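Local coordinates for protein phospholipase C beta (Meleagris gallopavo, PDB 1JAD) that forms the C-terminal region of a phospholipase C beta, an elongated, mainly helical coiled-coil domain that assembles as two chains, at residues E9-P14 and K184-K189; P16-L21 and E199-N204; A22-M27 and A111-L116; A123-L128 and R192-L197; A145-R150 and E170-H175. All blocks are in the same frame, centred on the assembly; numbering follows the deposited sequence.

Contact 1 (E9-P14 and K184-K189). With SO4 (sulfate ion), chain C.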
# COMPACT_ATOMS: atom_id res chain seq x y z
N GLU A 9 -19.88 10.27 24.72
CA GLU A 9 -20.97 9.34 24.44
C GLU A 9 -21.37 9.48 22.97
O GLU A 9 -21.66 8.49 22.29
CB GLU A 9 -22.18 9.66 25.33
CG GLU A 9 -21.88 9.73 26.83
CD GLU A 9 -23.13 10.01 27.66
OE1 GLU A 9 -23.82 11.01 27.37
OE2 GLU A 9 -23.41 9.23 28.60
N VAL A 10 -21.37 10.71 22.49
CA VAL A 10 -21.77 11.00 21.12
C VAL A 10 -20.64 11.20 20.10
O VAL A 10 -20.90 11.44 18.93
CB VAL A 10 -22.70 12.24 21.09
CG1 VAL A 10 -23.95 11.97 21.93
CG2 VAL A 10 -21.97 13.46 21.61
N THR A 11 -19.39 11.10 20.55
CA THR A 11 -18.24 11.24 19.65
C THR A 11 -17.34 10.01 19.73
O THR A 11 -16.14 10.11 19.51
CB THR A 11 -17.35 12.46 20.01
OG1 THR A 11 -16.67 12.21 21.25
CG2 THR A 11 -18.20 13.71 20.14
N GLN A 12 -17.92 8.86 20.04
CA GLN A 12 -17.12 7.65 20.16
C GLN A 12 -16.80 6.98 18.82
O GLN A 12 -17.69 6.71 18.00
CB GLN A 12 -17.81 6.66 21.11
CG GLN A 12 -17.03 5.36 21.30
CD GLN A 12 -17.45 4.62 22.56
OE1 GLN A 12 -18.64 4.39 22.79
NE2 GLN A 12 -16.47 4.23 23.37
N LEU A 13 -15.51 6.72 18.61
CA LEU A 13 -15.03 6.10 17.39
C LEU A 13 -14.21 4.84 17.67
O LEU A 13 -13.67 4.68 18.76
CB LEU A 13 -14.18 7.12 16.62
CG LEU A 13 -14.88 8.43 16.23
CD1 LEU A 13 -13.88 9.39 15.59
CD2 LEU A 13 -16.04 8.14 15.27
N PRO A 14 -14.12 3.93 16.68
CA PRO A 14 -13.36 2.68 16.81
C PRO A 14 -11.87 2.96 16.94
O PRO A 14 -11.24 3.45 16.00
CB PRO A 14 -13.69 1.95 15.50
CG PRO A 14 -15.05 2.52 15.13
CD PRO A 14 -14.75 3.98 15.36
N LYS A 184 -18.26 19.70 13.44
CA LYS A 184 -16.89 20.18 13.29
C LYS A 184 -15.99 19.43 14.27
O LYS A 184 -14.81 19.17 14.00
CB LYS A 184 -16.89 21.68 13.57
CG LYS A 184 -15.63 22.40 13.26
CD LYS A 184 -15.92 23.89 13.24
CE LYS A 184 -14.66 24.69 12.89
NZ LYS A 184 -14.94 26.16 12.83
N LEU A 185 -16.56 19.06 15.42
CA LEU A 185 -15.83 18.34 16.45
C LEU A 185 -15.52 16.88 16.07
O LEU A 185 -14.35 16.47 16.04
CB LEU A 185 -16.63 18.37 17.75
CG LEU A 185 -15.99 17.62 18.92
CD1 LEU A 185 -14.66 18.28 19.33
CD2 LEU A 185 -16.97 17.60 20.05
N LEU A 186 -16.55 16.09 15.79
CA LEU A 186 -16.34 14.69 15.40
C LEU A 186 -15.38 14.66 14.23
O LEU A 186 -14.46 13.84 14.17
CB LEU A 186 -17.66 14.05 14.95
CG LEU A 186 -18.74 13.74 15.98
CD1 LEU A 186 -18.94 14.91 16.92
CD2 LEU A 186 -20.02 13.40 15.22
N THR A 187 -15.61 15.56 13.29
CA THR A 187 -14.75 15.62 12.12
C THR A 187 -13.30 15.76 12.54
O THR A 187 -12.42 15.12 11.97
CB THR A 187 -15.19 16.77 11.19
OG1 THR A 187 -16.45 16.42 10.59
CG2 THR A 187 -14.17 17.01 10.12
N GLU A 188 -13.03 16.60 13.53
CA GLU A 188 -11.66 16.77 14.00
C GLU A 188 -11.19 15.50 14.71
O GLU A 188 -10.06 15.04 14.49
CB GLU A 188 -11.57 17.99 14.93
CG GLU A 188 -11.71 19.33 14.18
CD GLU A 188 -11.75 20.58 15.08
OE1 GLU A 188 -11.83 21.69 14.52
OE2 GLU A 188 -11.71 20.47 16.33
N LYS A 189 -12.03 14.91 15.54
CA LYS A 189 -11.64 13.68 16.23
C LYS A 189 -11.47 12.56 15.18
O LYS A 189 -10.48 11.82 15.21
CB LYS A 189 -12.69 13.31 17.27
CG LYS A 189 -12.36 12.08 18.10
CD LYS A 189 -13.46 11.82 19.14
CE LYS A 189 -13.11 10.63 20.01
NZ LYS A 189 -14.18 10.29 20.99
S SO4 C . -10.48 10.34 23.06
O1 SO4 C . -10.18 11.61 23.75
O2 SO4 C . -10.15 9.19 23.93
O3 SO4 C . -9.67 10.25 21.83
O4 SO4 C . -11.92 10.30 22.72
O HOH W 1 -13.69 7.49 20.90
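Lys189 lays its extended chain across the side chain of Thr11, the two meeting at about a right angle. CG stands anti to the backbone N (chi1 -177°), and the straight run beyond it carries the ammonium from helix 161-245 to the backbone of residues 9-14. There NZ donates to Thr11 O, at a doubtfully short 2.5 Å, and to Thr11 OG1 at 3.2 Å; OG1 is also hydrogen-bonded to Met7 O. A water accepts hydrogen bonds from Lys189 NZ and from Leu13 N, 3.0 Å away from it. Four acceptors thus share three N-H bonds, the weak one being O4 of a sulfate ion, probably from the crystallisation liquor. Apolar contacts flank this polar cluster. Thr11 turns its methyl the other way, CG2 lying 3.5 Å from Leu186 CD1, while Leu13 CD1 slides past the lysine, 4.0 Å from its CG. The loop before helix 21-24 is thereby held in the groove between two long helices: Val10 also packs on Ile139 and Leu13 on Asn135 of helix 75-155, while Lys184 of helix 161-245 forms a salt bridge with Glu224 of the second subunit.

Contact 2 (P16-L21 and E199-N204)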
# COMPACT_ATOMS: atom_id res chain seq x y z
N PRO A 16 -8.07 2.94 16.70
CA PRO A 16 -7.13 2.49 15.67
C PRO A 16 -6.41 1.17 15.93
O PRO A 16 -5.70 1.03 16.92
CB PRO A 16 -6.15 3.67 15.59
CG PRO A 16 -7.08 4.83 15.80
CD PRO A 16 -7.78 4.34 17.05
N GLN A 17 -6.61 0.20 15.03
CA GLN A 17 -5.96 -1.09 15.17
C GLN A 17 -5.95 -1.90 13.87
O GLN A 17 -6.99 -2.05 13.23
CB GLN A 17 -6.64 -1.93 16.25
CG GLN A 17 -8.06 -2.34 15.92
CD GLN A 17 -8.49 -3.57 16.70
OE1 GLN A 17 -7.94 -4.66 16.53
NE2 GLN A 17 -9.48 -3.40 17.57
N THR A 18 -4.78 -2.41 13.50
CA THR A 18 -4.63 -3.22 12.30
C THR A 18 -3.92 -4.51 12.67
O THR A 18 -3.05 -4.51 13.54
CB THR A 18 -3.78 -2.52 11.19
OG1 THR A 18 -4.54 -1.45 10.61
CG2 THR A 18 -3.41 -3.52 10.10
N ALA A 19 -4.31 -5.60 12.02
CA ALA A 19 -3.70 -6.90 12.28
C ALA A 19 -2.19 -6.74 12.30
O ALA A 19 -1.64 -5.91 11.58
CB ALA A 19 -4.11 -7.90 11.21
N SER A 20 -1.53 -7.53 13.14
CA SER A 20 -0.08 -7.48 13.24
C SER A 20 0.53 -8.43 12.22
O SER A 20 -0.19 -9.20 11.58
CB SER A 20 0.37 -7.86 14.65
OG SER A 20 -0.14 -9.13 15.01
N LEU A 21 1.84 -8.36 12.06
CA LEU A 21 2.52 -9.22 11.11
C LEU A 21 2.28 -10.66 11.55
O LEU A 21 2.26 -11.57 10.74
CB LEU A 21 4.03 -8.95 11.10
CG LEU A 21 4.80 -9.18 9.80
CD1 LEU A 21 6.26 -9.37 10.12
CD2 LEU A 21 4.29 -10.39 9.06
N GLU A 199 -1.24 5.49 10.35
CA GLU A 199 0.11 5.42 10.89
C GLU A 199 0.50 3.99 11.23
O GLU A 199 1.60 3.55 10.93
CB GLU A 199 0.19 6.31 12.12
CG GLU A 199 1.58 6.60 12.60
CD GLU A 199 1.57 7.52 13.80
OE1 GLU A 199 1.16 7.07 14.89
OE2 GLU A 199 1.95 8.70 13.64
N LYS A 200 -0.40 3.25 11.87
CA LYS A 200 -0.12 1.87 12.23
C LYS A 200 0.09 1.06 10.96
O LYS A 200 1.09 0.35 10.82
CB LYS A 200 -1.28 1.28 13.03
CG LYS A 200 -1.35 1.79 14.47
CD LYS A 200 -2.55 1.20 15.17
CE LYS A 200 -2.56 1.58 16.64
NZ LYS A 200 -1.36 1.00 17.32
N GLN A 201 -0.84 1.20 10.02
CA GLN A 201 -0.75 0.50 8.75
C GLN A 201 0.62 0.73 8.12
O GLN A 201 1.23 -0.21 7.59
CB GLN A 201 -1.89 0.98 7.86
CG GLN A 201 -3.22 0.57 8.47
CD GLN A 201 -4.43 1.23 7.85
OE1 GLN A 201 -5.57 0.80 8.10
NE2 GLN A 201 -4.21 2.29 7.08
N ALA A 202 1.13 1.96 8.19
CA ALA A 202 2.43 2.25 7.60
C ALA A 202 3.51 1.44 8.32
O ALA A 202 4.39 0.85 7.69
CB ALA A 202 2.75 3.73 7.68
N GLU A 203 3.41 1.43 9.65
CA GLU A 203 4.34 0.71 10.52
C GLU A 203 4.29 -0.79 10.21
O GLU A 203 5.31 -1.48 10.21
CB GLU A 203 3.94 0.97 11.98
CG GLU A 203 4.51 -0.01 12.99
CD GLU A 203 3.92 0.17 14.38
OE1 GLU A 203 4.21 1.21 15.03
OE2 GLU A 203 3.16 -0.72 14.83
N ASN A 204 3.10 -1.28 9.93
CA ASN A 204 2.90 -2.68 9.63
C ASN A 204 3.59 -3.02 8.31
O ASN A 204 4.35 -3.99 8.22
CB ASN A 204 1.40 -2.95 9.58
CG ASN A 204 1.08 -4.42 9.58
OD1 ASN A 204 1.13 -5.08 8.54
ND2 ASN A 204 0.78 -4.96 10.75
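Thr18 and Gln201 cross at about a right angle, the threonine hydroxyl resting against the aliphatic part of the glutamine, with OG1 3.2 Å from Gln201 CG. That hydroxyl is hydrogen-bonded to Glu124 of helix 75-155, so one small side chain touches both long helices. One turn along, Asn204 leans over the loop backbone. Its first torsion (chi1 -167°) swings the amide out over the loop and brings ND2 within 2.7 Å of Ala19 O, but the angle is too poor for a hydrogen bond; OD1 is buried without a polar partner in the model. Lys200 approaches the other end of the loop with its methylenes, CE reaching 3.2 Å from Pro16 O before the chain bends at its last torsion. Ser20 then caps the start of helix 21-24 as its N-cap residue. An extended N-terminal segment thus lies along the antiparallel helix pair of this PLC-beta C-terminal coiled-coil domain.

Contact 3 (A22-M27 and A111-L116)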
# COMPACT_ATOMS: atom_id res chain seq x y z
N ALA A 22 2.08 -10.83 12.86
CA ALA A 22 1.85 -12.14 13.45
C ALA A 22 0.52 -12.72 13.04
O ALA A 22 0.42 -13.90 12.69
CB ALA A 22 1.93 -12.05 14.97
N GLU A 23 -0.52 -11.90 13.09
CA GLU A 23 -1.86 -12.35 12.72
C GLU A 23 -1.92 -12.75 11.25
O GLU A 23 -2.54 -13.74 10.89
CB GLU A 23 -2.87 -11.23 12.99
CG GLU A 23 -2.99 -10.86 14.46
CD GLU A 23 -4.02 -9.77 14.71
OE1 GLU A 23 -5.19 -9.95 14.30
OE2 GLU A 23 -3.66 -8.75 15.34
N LEU A 24 -1.25 -11.96 10.41
CA LEU A 24 -1.21 -12.18 8.97
C LEU A 24 -0.41 -13.40 8.51
O LEU A 24 -0.75 -14.04 7.52
CB LEU A 24 -0.67 -10.93 8.27
CG LEU A 24 -1.52 -9.69 8.50
CD1 LEU A 24 -0.86 -8.47 7.87
CD2 LEU A 24 -2.90 -9.92 7.92
N GLN A 25 0.67 -13.72 9.24
CA GLN A 25 1.52 -14.86 8.91
C GLN A 25 0.87 -16.18 9.27
O GLN A 25 1.49 -17.24 9.14
CB GLN A 25 2.86 -14.76 9.65
CG GLN A 25 3.72 -13.59 9.28
CD GLN A 25 4.91 -13.43 10.20
OE1 GLN A 25 5.73 -12.54 10.02
NE2 GLN A 25 5.00 -14.30 11.21
N GLN A 26 -0.38 -16.13 9.73
CA GLN A 26 -1.08 -17.34 10.12
C GLN A 26 -2.32 -17.61 9.27
O GLN A 26 -2.89 -18.69 9.33
CB GLN A 26 -1.47 -17.25 11.59
CG GLN A 26 -0.31 -16.94 12.51
CD GLN A 26 0.87 -17.87 12.29
OE1 GLN A 26 0.74 -19.09 12.39
NE2 GLN A 26 2.04 -17.30 12.00
N MSE A 27 -2.74 -16.63 8.47
CA MSE A 27 -3.91 -16.80 7.62
C MSE A 27 -3.68 -17.97 6.65
O MSE A 27 -2.54 -18.27 6.28
CB MSE A 27 -4.20 -15.51 6.85
CG MSE A 27 -4.47 -14.30 7.75
SE MSE A 27 -4.97 -12.77 6.90
CE MSE A 27 -6.54 -13.27 6.17
N ALA A 111 4.24 -9.66 -1.40
CA ALA A 111 3.10 -9.42 -2.27
C ALA A 111 1.83 -9.98 -1.65
O ALA A 111 0.80 -9.30 -1.58
CB ALA A 111 3.33 -10.07 -3.62
N LYS A 112 1.91 -11.22 -1.17
CA LYS A 112 0.76 -11.87 -0.57
C LYS A 112 0.31 -11.13 0.69
O LYS A 112 -0.80 -10.61 0.74
CB LYS A 112 1.09 -13.32 -0.22
CG LYS A 112 -0.15 -14.20 -0.08
CD LYS A 112 -0.95 -14.12 -1.39
CE LYS A 112 -2.17 -15.03 -1.41
NZ LYS A 112 -2.89 -14.90 -2.72
N ILE A 113 1.17 -11.08 1.70
CA ILE A 113 0.80 -10.39 2.93
C ILE A 113 0.38 -8.95 2.69
O ILE A 113 -0.55 -8.47 3.33
CB ILE A 113 1.92 -10.44 3.99
CG1 ILE A 113 1.89 -11.80 4.69
CG2 ILE A 113 1.74 -9.33 5.01
CD1 ILE A 113 2.77 -11.88 5.91
N THR A 114 1.03 -8.26 1.76
CA THR A 114 0.63 -6.89 1.49
C THR A 114 -0.80 -6.91 0.99
O THR A 114 -1.56 -5.96 1.21
CB THR A 114 1.55 -6.24 0.46
OG1 THR A 114 2.82 -5.98 1.06
CG2 THR A 114 0.95 -4.95 -0.05
N GLU A 115 -1.18 -8.00 0.33
CA GLU A 115 -2.53 -8.17 -0.18
C GLU A 115 -3.49 -8.23 1.00
O GLU A 115 -4.32 -7.34 1.19
CB GLU A 115 -2.63 -9.47 -0.99
CG GLU A 115 -4.06 -9.99 -1.19
CD GLU A 115 -4.13 -11.32 -1.93
OE1 GLU A 115 -5.22 -11.94 -1.92
OE2 GLU A 115 -3.11 -11.74 -2.53
N LEU A 116 -3.37 -9.29 1.80
CA LEU A 116 -4.23 -9.50 2.97
C LEU A 116 -4.35 -8.22 3.80
O LEU A 116 -5.45 -7.76 4.09
CB LEU A 116 -3.66 -10.64 3.82
CG LEU A 116 -3.37 -11.96 3.08
CD1 LEU A 116 -2.66 -12.93 4.01
CD2 LEU A 116 -4.66 -12.55 2.55
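Ile113 meets the short helix 21-24 and the turn after it with two different branches. CG2 crosses the end of Leu24, whose nearest carbon, CD1, is 4.0 Å away. The other branch carries CD1 outward to the aliphatic stem of Gln25, whose CG lies 3.9 Å off. Leu116, one turn on from Ile113, packs beside the turn. Its CB sits 4.2 Å from Leu24 CD2, and its CD1 approaches the selenium of Met27, modelled as selenomethionine, at 3.7 Å, the two side chains reaching toward each other tip to tip. The bend in Met27 at chi3 (64°) also lets CE come near Leu116 CD2. The same CD1 of Leu116 lies 4.1 Å from the backbone O of Leu24. Leu24 thus lies against both Ile113 and Leu116, while Asn204 of helix 161-245 touches it too. The side-chain contacts are all between carbon or selenium atoms, so the beta turn from Leu24 to Met27 is held against helix 75-155 by apolar packing and shape.

Contact 4 (A123-L128 and R192-L197). With SO4 (sulfate ion), chain C.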
# COMPACT_ATOMS: atom_id res chain seq x y z
N ALA A 123 -10.93 -2.04 5.06
CA ALA A 123 -12.13 -2.27 5.84
C ALA A 123 -12.10 -1.46 7.13
O ALA A 123 -13.13 -1.00 7.60
CB ALA A 123 -12.27 -3.74 6.15
N GLU A 124 -10.92 -1.31 7.71
CA GLU A 124 -10.78 -0.55 8.95
C GLU A 124 -11.12 0.90 8.65
O GLU A 124 -12.00 1.46 9.28
CB GLU A 124 -9.35 -0.66 9.47
CG GLU A 124 -8.91 -2.10 9.58
CD GLU A 124 -7.43 -2.25 9.75
OE1 GLU A 124 -6.68 -1.38 9.24
OE2 GLU A 124 -7.01 -3.27 10.35
N LEU A 125 -10.45 1.48 7.67
CA LEU A 125 -10.69 2.86 7.28
C LEU A 125 -12.15 3.06 6.96
O LEU A 125 -12.71 4.11 7.21
CB LEU A 125 -9.86 3.25 6.06
CG LEU A 125 -8.34 3.33 6.16
CD1 LEU A 125 -7.77 3.67 4.79
CD2 LEU A 125 -7.93 4.38 7.18
N LYS A 126 -12.77 2.03 6.39
CA LYS A 126 -14.17 2.14 6.03
C LYS A 126 -15.03 2.12 7.29
O LYS A 126 -15.99 2.88 7.41
CB LYS A 126 -14.55 1.00 5.09
CG LYS A 126 -15.94 1.12 4.50
CD LYS A 126 -16.18 0.01 3.48
CE LYS A 126 -17.58 0.10 2.90
NZ LYS A 126 -18.60 -0.10 3.96
N ALA A 127 -14.67 1.26 8.23
CA ALA A 127 -15.43 1.17 9.47
C ALA A 127 -15.35 2.48 10.27
O ALA A 127 -16.35 2.92 10.84
CB ALA A 127 -14.94 -0.00 10.31
N LEU A 128 -14.18 3.10 10.30
CA LEU A 128 -14.01 4.35 11.04
C LEU A 128 -14.91 5.43 10.43
O LEU A 128 -15.68 6.08 11.14
CB LEU A 128 -12.54 4.78 11.00
CG LEU A 128 -12.15 6.13 11.60
CD1 LEU A 128 -12.50 6.20 13.09
CD2 LEU A 128 -10.66 6.33 11.38
N ARG A 192 -8.23 12.71 13.78
CA ARG A 192 -7.16 12.22 14.64
C ARG A 192 -7.13 10.70 14.62
O ARG A 192 -6.07 10.10 14.51
CB ARG A 192 -7.32 12.74 16.09
CG ARG A 192 -6.38 12.09 17.12
CD ARG A 192 -6.24 12.91 18.40
NE ARG A 192 -7.53 13.24 19.00
CZ ARG A 192 -8.20 12.41 19.79
NH1 ARG A 192 -7.68 11.23 20.07
NH2 ARG A 192 -9.40 12.75 20.26
N TYR A 193 -8.30 10.06 14.72
CA TYR A 193 -8.34 8.60 14.68
C TYR A 193 -7.86 8.03 13.34
O TYR A 193 -7.22 6.98 13.30
CB TYR A 193 -9.75 8.09 14.97
CG TYR A 193 -10.06 7.95 16.46
CD1 TYR A 193 -9.88 9.03 17.34
CD2 TYR A 193 -10.53 6.74 16.98
CE1 TYR A 193 -10.16 8.90 18.70
CE2 TYR A 193 -10.81 6.60 18.33
CZ TYR A 193 -10.63 7.69 19.19
OH TYR A 193 -10.94 7.56 20.52
N GLN A 194 -8.16 8.72 12.24
CA GLN A 194 -7.73 8.21 10.94
C GLN A 194 -6.23 8.33 10.77
O GLN A 194 -5.56 7.40 10.30
CB GLN A 194 -8.47 8.92 9.80
CG GLN A 194 -7.93 8.51 8.43
CD GLN A 194 -8.68 9.13 7.26
OE1 GLN A 194 -8.15 9.16 6.15
NE2 GLN A 194 -9.89 9.60 7.48
N GLN A 195 -5.68 9.46 11.18
CA GLN A 195 -4.26 9.70 11.09
C GLN A 195 -3.46 8.64 11.84
O GLN A 195 -2.48 8.10 11.33
CB GLN A 195 -3.97 11.11 11.63
CG GLN A 195 -2.52 11.42 11.94
CD GLN A 195 -2.07 10.81 13.27
OE1 GLN A 195 -2.59 11.16 14.34
NE2 GLN A 195 -1.11 9.88 13.20
N LYS A 196 -3.89 8.33 13.06
CA LYS A 196 -3.20 7.34 13.88
C LYS A 196 -3.33 5.97 13.22
O LYS A 196 -2.38 5.18 13.18
CB LYS A 196 -3.83 7.31 15.28
CG LYS A 196 -2.89 6.95 16.43
CD LYS A 196 -2.20 5.61 16.28
CE LYS A 196 -1.22 5.38 17.44
NZ LYS A 196 -0.17 6.46 17.57
N LEU A 197 -4.52 5.70 12.69
CA LEU A 197 -4.80 4.43 12.03
C LEU A 197 -3.91 4.21 10.81
O LEU A 197 -3.31 3.14 10.65
CB LEU A 197 -6.28 4.40 11.61
CG LEU A 197 -6.85 3.10 11.02
CD1 LEU A 197 -8.36 3.19 10.90
CD2 LEU A 197 -6.23 2.87 9.67
S SO4 C . -10.48 10.34 23.06
O1 SO4 C . -10.18 11.61 23.75
O2 SO4 C . -10.15 9.19 23.93
O3 SO4 C . -9.67 10.25 21.83
O4 SO4 C . -11.92 10.30 22.72
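Leu197 and Leu125 make the tight part of this contact, where two nearly antiparallel helices (171°) pass with their axes 10.7 Å apart. The ends of the two leucines cross obliquely, CD2 of Leu125 lying only 3.4 Å from CD2 of Leu197. The other methyl of Leu197, CD1, meets Leu128 CD2 at 3.9 Å, so this one side chain reaches two leucines on successive turns. Leu128, stretched away from its own helix by a chi1 of 174°, drives CD2 down to the backbone of the partner helix, 3.5 Å from Gln194 CA, while CD1 lies 3.8 Å from Tyr193 CB. Leu13 and Pro14 of the N-terminal loop also pack on Leu128. Glu124, at the flank, offers its CB to Leu197.

The side of Tyr193 and Arg192 is the more open one, Arg192 being exposed. Tyr193 begins toward helix 75-155, but its ring leads away to a sulfate ion, whose O3 lies in the ring plane at the edge. Arg192, bent at chi3, faces the same oxygen with the edge of its guanidinium, donating from NH1 at 2.8 Å and from NH2 at 3.0 Å. The chemistry is thus divided: leucine packing joins the helices, whereas Arg192, with Lys189 and the nearby Tyr193, gathers round a sulfate probably taken up from the crystallisation liquor.

Contact 5 (A145-R150 and E170-H175)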
# COMPACT_ATOMS: atom_id res chain seq x y z
N ALA A 145 -34.14 16.90 18.34
CA ALA A 145 -35.18 16.41 19.24
C ALA A 145 -35.24 17.36 20.42
O ALA A 145 -36.32 17.72 20.88
CB ALA A 145 -34.84 15.02 19.72
N LYS A 146 -34.06 17.74 20.92
CA LYS A 146 -33.95 18.66 22.06
C LYS A 146 -34.59 20.00 21.66
O LYS A 146 -35.33 20.61 22.44
CB LYS A 146 -32.48 18.91 22.41
CG LYS A 146 -31.64 17.67 22.67
CD LYS A 146 -32.22 16.83 23.80
CE LYS A 146 -31.32 15.64 24.12
NZ LYS A 146 -29.97 16.10 24.55
N ARG A 147 -34.29 20.44 20.44
CA ARG A 147 -34.83 21.69 19.93
C ARG A 147 -36.35 21.69 20.03
O ARG A 147 -36.93 22.60 20.64
CB ARG A 147 -34.41 21.89 18.47
CG ARG A 147 -34.64 23.29 17.93
CD ARG A 147 -34.43 23.30 16.42
NE ARG A 147 -35.51 22.60 15.73
CZ ARG A 147 -36.70 23.15 15.46
NH1 ARG A 147 -36.93 24.41 15.83
NH2 ARG A 147 -37.64 22.46 14.83
N LEU A 148 -36.99 20.67 19.46
CA LEU A 148 -38.45 20.59 19.52
C LEU A 148 -38.95 20.69 20.95
O LEU A 148 -39.89 21.42 21.25
CB LEU A 148 -39.00 19.29 18.92
CG LEU A 148 -39.23 19.00 17.43
CD1 LEU A 148 -39.87 20.22 16.79
CD2 LEU A 148 -37.95 18.69 16.75
N ASP A 149 -38.32 19.91 21.84
CA ASP A 149 -38.71 19.88 23.25
C ASP A 149 -38.51 21.23 23.95
O ASP A 149 -39.37 21.66 24.72
CB ASP A 149 -37.92 18.78 23.97
CG ASP A 149 -38.43 18.53 25.38
OD1 ASP A 149 -38.09 19.30 26.31
OD2 ASP A 149 -39.21 17.56 25.57
N ARG A 150 -37.39 21.90 23.68
CA ARG A 150 -37.16 23.20 24.29
C ARG A 150 -38.26 24.16 23.87
O ARG A 150 -38.75 24.94 24.69
CB ARG A 150 -35.80 23.75 23.89
CG ARG A 150 -34.63 23.02 24.51
CD ARG A 150 -33.35 23.35 23.76
NE ARG A 150 -32.18 22.61 24.22
CZ ARG A 150 -31.05 22.53 23.53
NH1 ARG A 150 -30.94 23.14 22.36
NH2 ARG A 150 -30.03 21.83 24.01
N GLU A 170 -33.78 32.19 19.71
CA GLU A 170 -32.60 31.81 20.48
C GLU A 170 -32.42 30.31 20.49
O GLU A 170 -31.32 29.82 20.34
CB GLU A 170 -32.68 32.33 21.91
CG GLU A 170 -32.64 33.84 22.02
CD GLU A 170 -32.64 34.30 23.46
OE1 GLU A 170 -32.76 35.52 23.68
OE2 GLU A 170 -32.52 33.45 24.36
N ILE A 171 -33.51 29.57 20.66
CA ILE A 171 -33.43 28.11 20.66
C ILE A 171 -33.03 27.62 19.26
O ILE A 171 -32.05 26.90 19.10
CB ILE A 171 -34.78 27.50 21.10
CG1 ILE A 171 -35.10 27.94 22.53
CG2 ILE A 171 -34.73 25.98 21.03
CD1 ILE A 171 -36.48 27.50 23.02
N ASN A 172 -33.78 28.03 18.24
CA ASN A 172 -33.45 27.61 16.88
C ASN A 172 -32.01 27.94 16.54
O ASN A 172 -31.31 27.13 15.96
CB ASN A 172 -34.38 28.28 15.87
CG ASN A 172 -35.80 27.85 16.03
OD1 ASN A 172 -36.10 26.66 15.96
ND2 ASN A 172 -36.70 28.81 16.25
N ASN A 173 -31.59 29.14 16.92
CA ASN A 173 -30.23 29.60 16.68
C ASN A 173 -29.24 28.63 17.30
O ASN A 173 -28.26 28.22 16.67
CB ASN A 173 -30.04 30.98 17.29
CG ASN A 173 -28.61 31.45 17.22
OD1 ASN A 173 -28.27 32.53 17.72
ND2 ASN A 173 -27.75 30.65 16.58
N SER A 174 -29.50 28.29 18.56
CA SER A 174 -28.67 27.36 19.31
C SER A 174 -28.47 26.07 18.51
O SER A 174 -27.34 25.65 18.26
CB SER A 174 -29.34 27.02 20.65
OG SER A 174 -28.74 25.88 21.27
N HIS A 175 -29.59 25.46 18.14
CA HIS A 175 -29.61 24.21 17.40
C HIS A 175 -28.71 24.18 16.18
O HIS A 175 -27.79 23.37 16.08
CB HIS A 175 -31.03 23.88 16.96
CG HIS A 175 -31.12 22.72 16.02
ND1 HIS A 175 -30.78 21.44 16.40
CD2 HIS A 175 -31.47 22.65 14.72
CE1 HIS A 175 -30.91 20.63 15.36
NE2 HIS A 175 -31.33 21.34 14.32
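Helices 75-155 and 161-245 run nearly antiparallel here, at 173° with the segment axes 9.8 Å apart, and the backbones come nearest at Arg147 and His175. Arg147 carries much of the contact. Its methylenes pass over the imidazole, CD standing 3.4 Å from His175 CG. Farther out NE lies above one face of the ring, displaced toward its rim, with the guanidinium plane tilted 52° to the imidazole. A bend at chi3 then brings the edge of the guanidinium to Asn172, where NH1 is placed 2.4 Å from OD1; with an N-H...O angle of 118°, this hydrogen bond is too short and too bent to be trusted in detail. NH2 has a second partner in Glu144, a salt bridge along its own helix that helps fix the rotation of the group.

The other half is mainly apolar. Ile171 lies against the stem of Arg150, CG2 being 3.8 Å from Arg150 CB, and its CD1 reaches the backbone carbonyl of the same residue. The Arg150 guanidinium has Lys146 CB over one face. This pairing lies near the end where the two long helices are joined by a short connection; Ile151 and Leu143 of helix 75-155 extend the packing along the seam, and Met85 and Glu92 of the second subunit approach Arg147, Asn172 and His175.

How the contacts relate
The five contacts illustrate how a long rod is built from few helices. Contacts 4 and 5, centres 33 Å apart, both pair helix 75-155 with helix 161-245, and contact 5 closes within the span of contact 4. Contacts 1 and 2 lay the N-terminal loop on helix 161-245 and cross along the chain; contact 3 joins the chain just beyond it to helix 75-155 and closes before contact 4 opens. Contact 4 touches contacts 1 and 2, whose centres lie 12 and 11 Å from its own. Contact 2 also touches contact 3, 12 Å away between centres. N-terminal residues thus follow the antiparallel helix pair, while contact 5 stands apart toward one end.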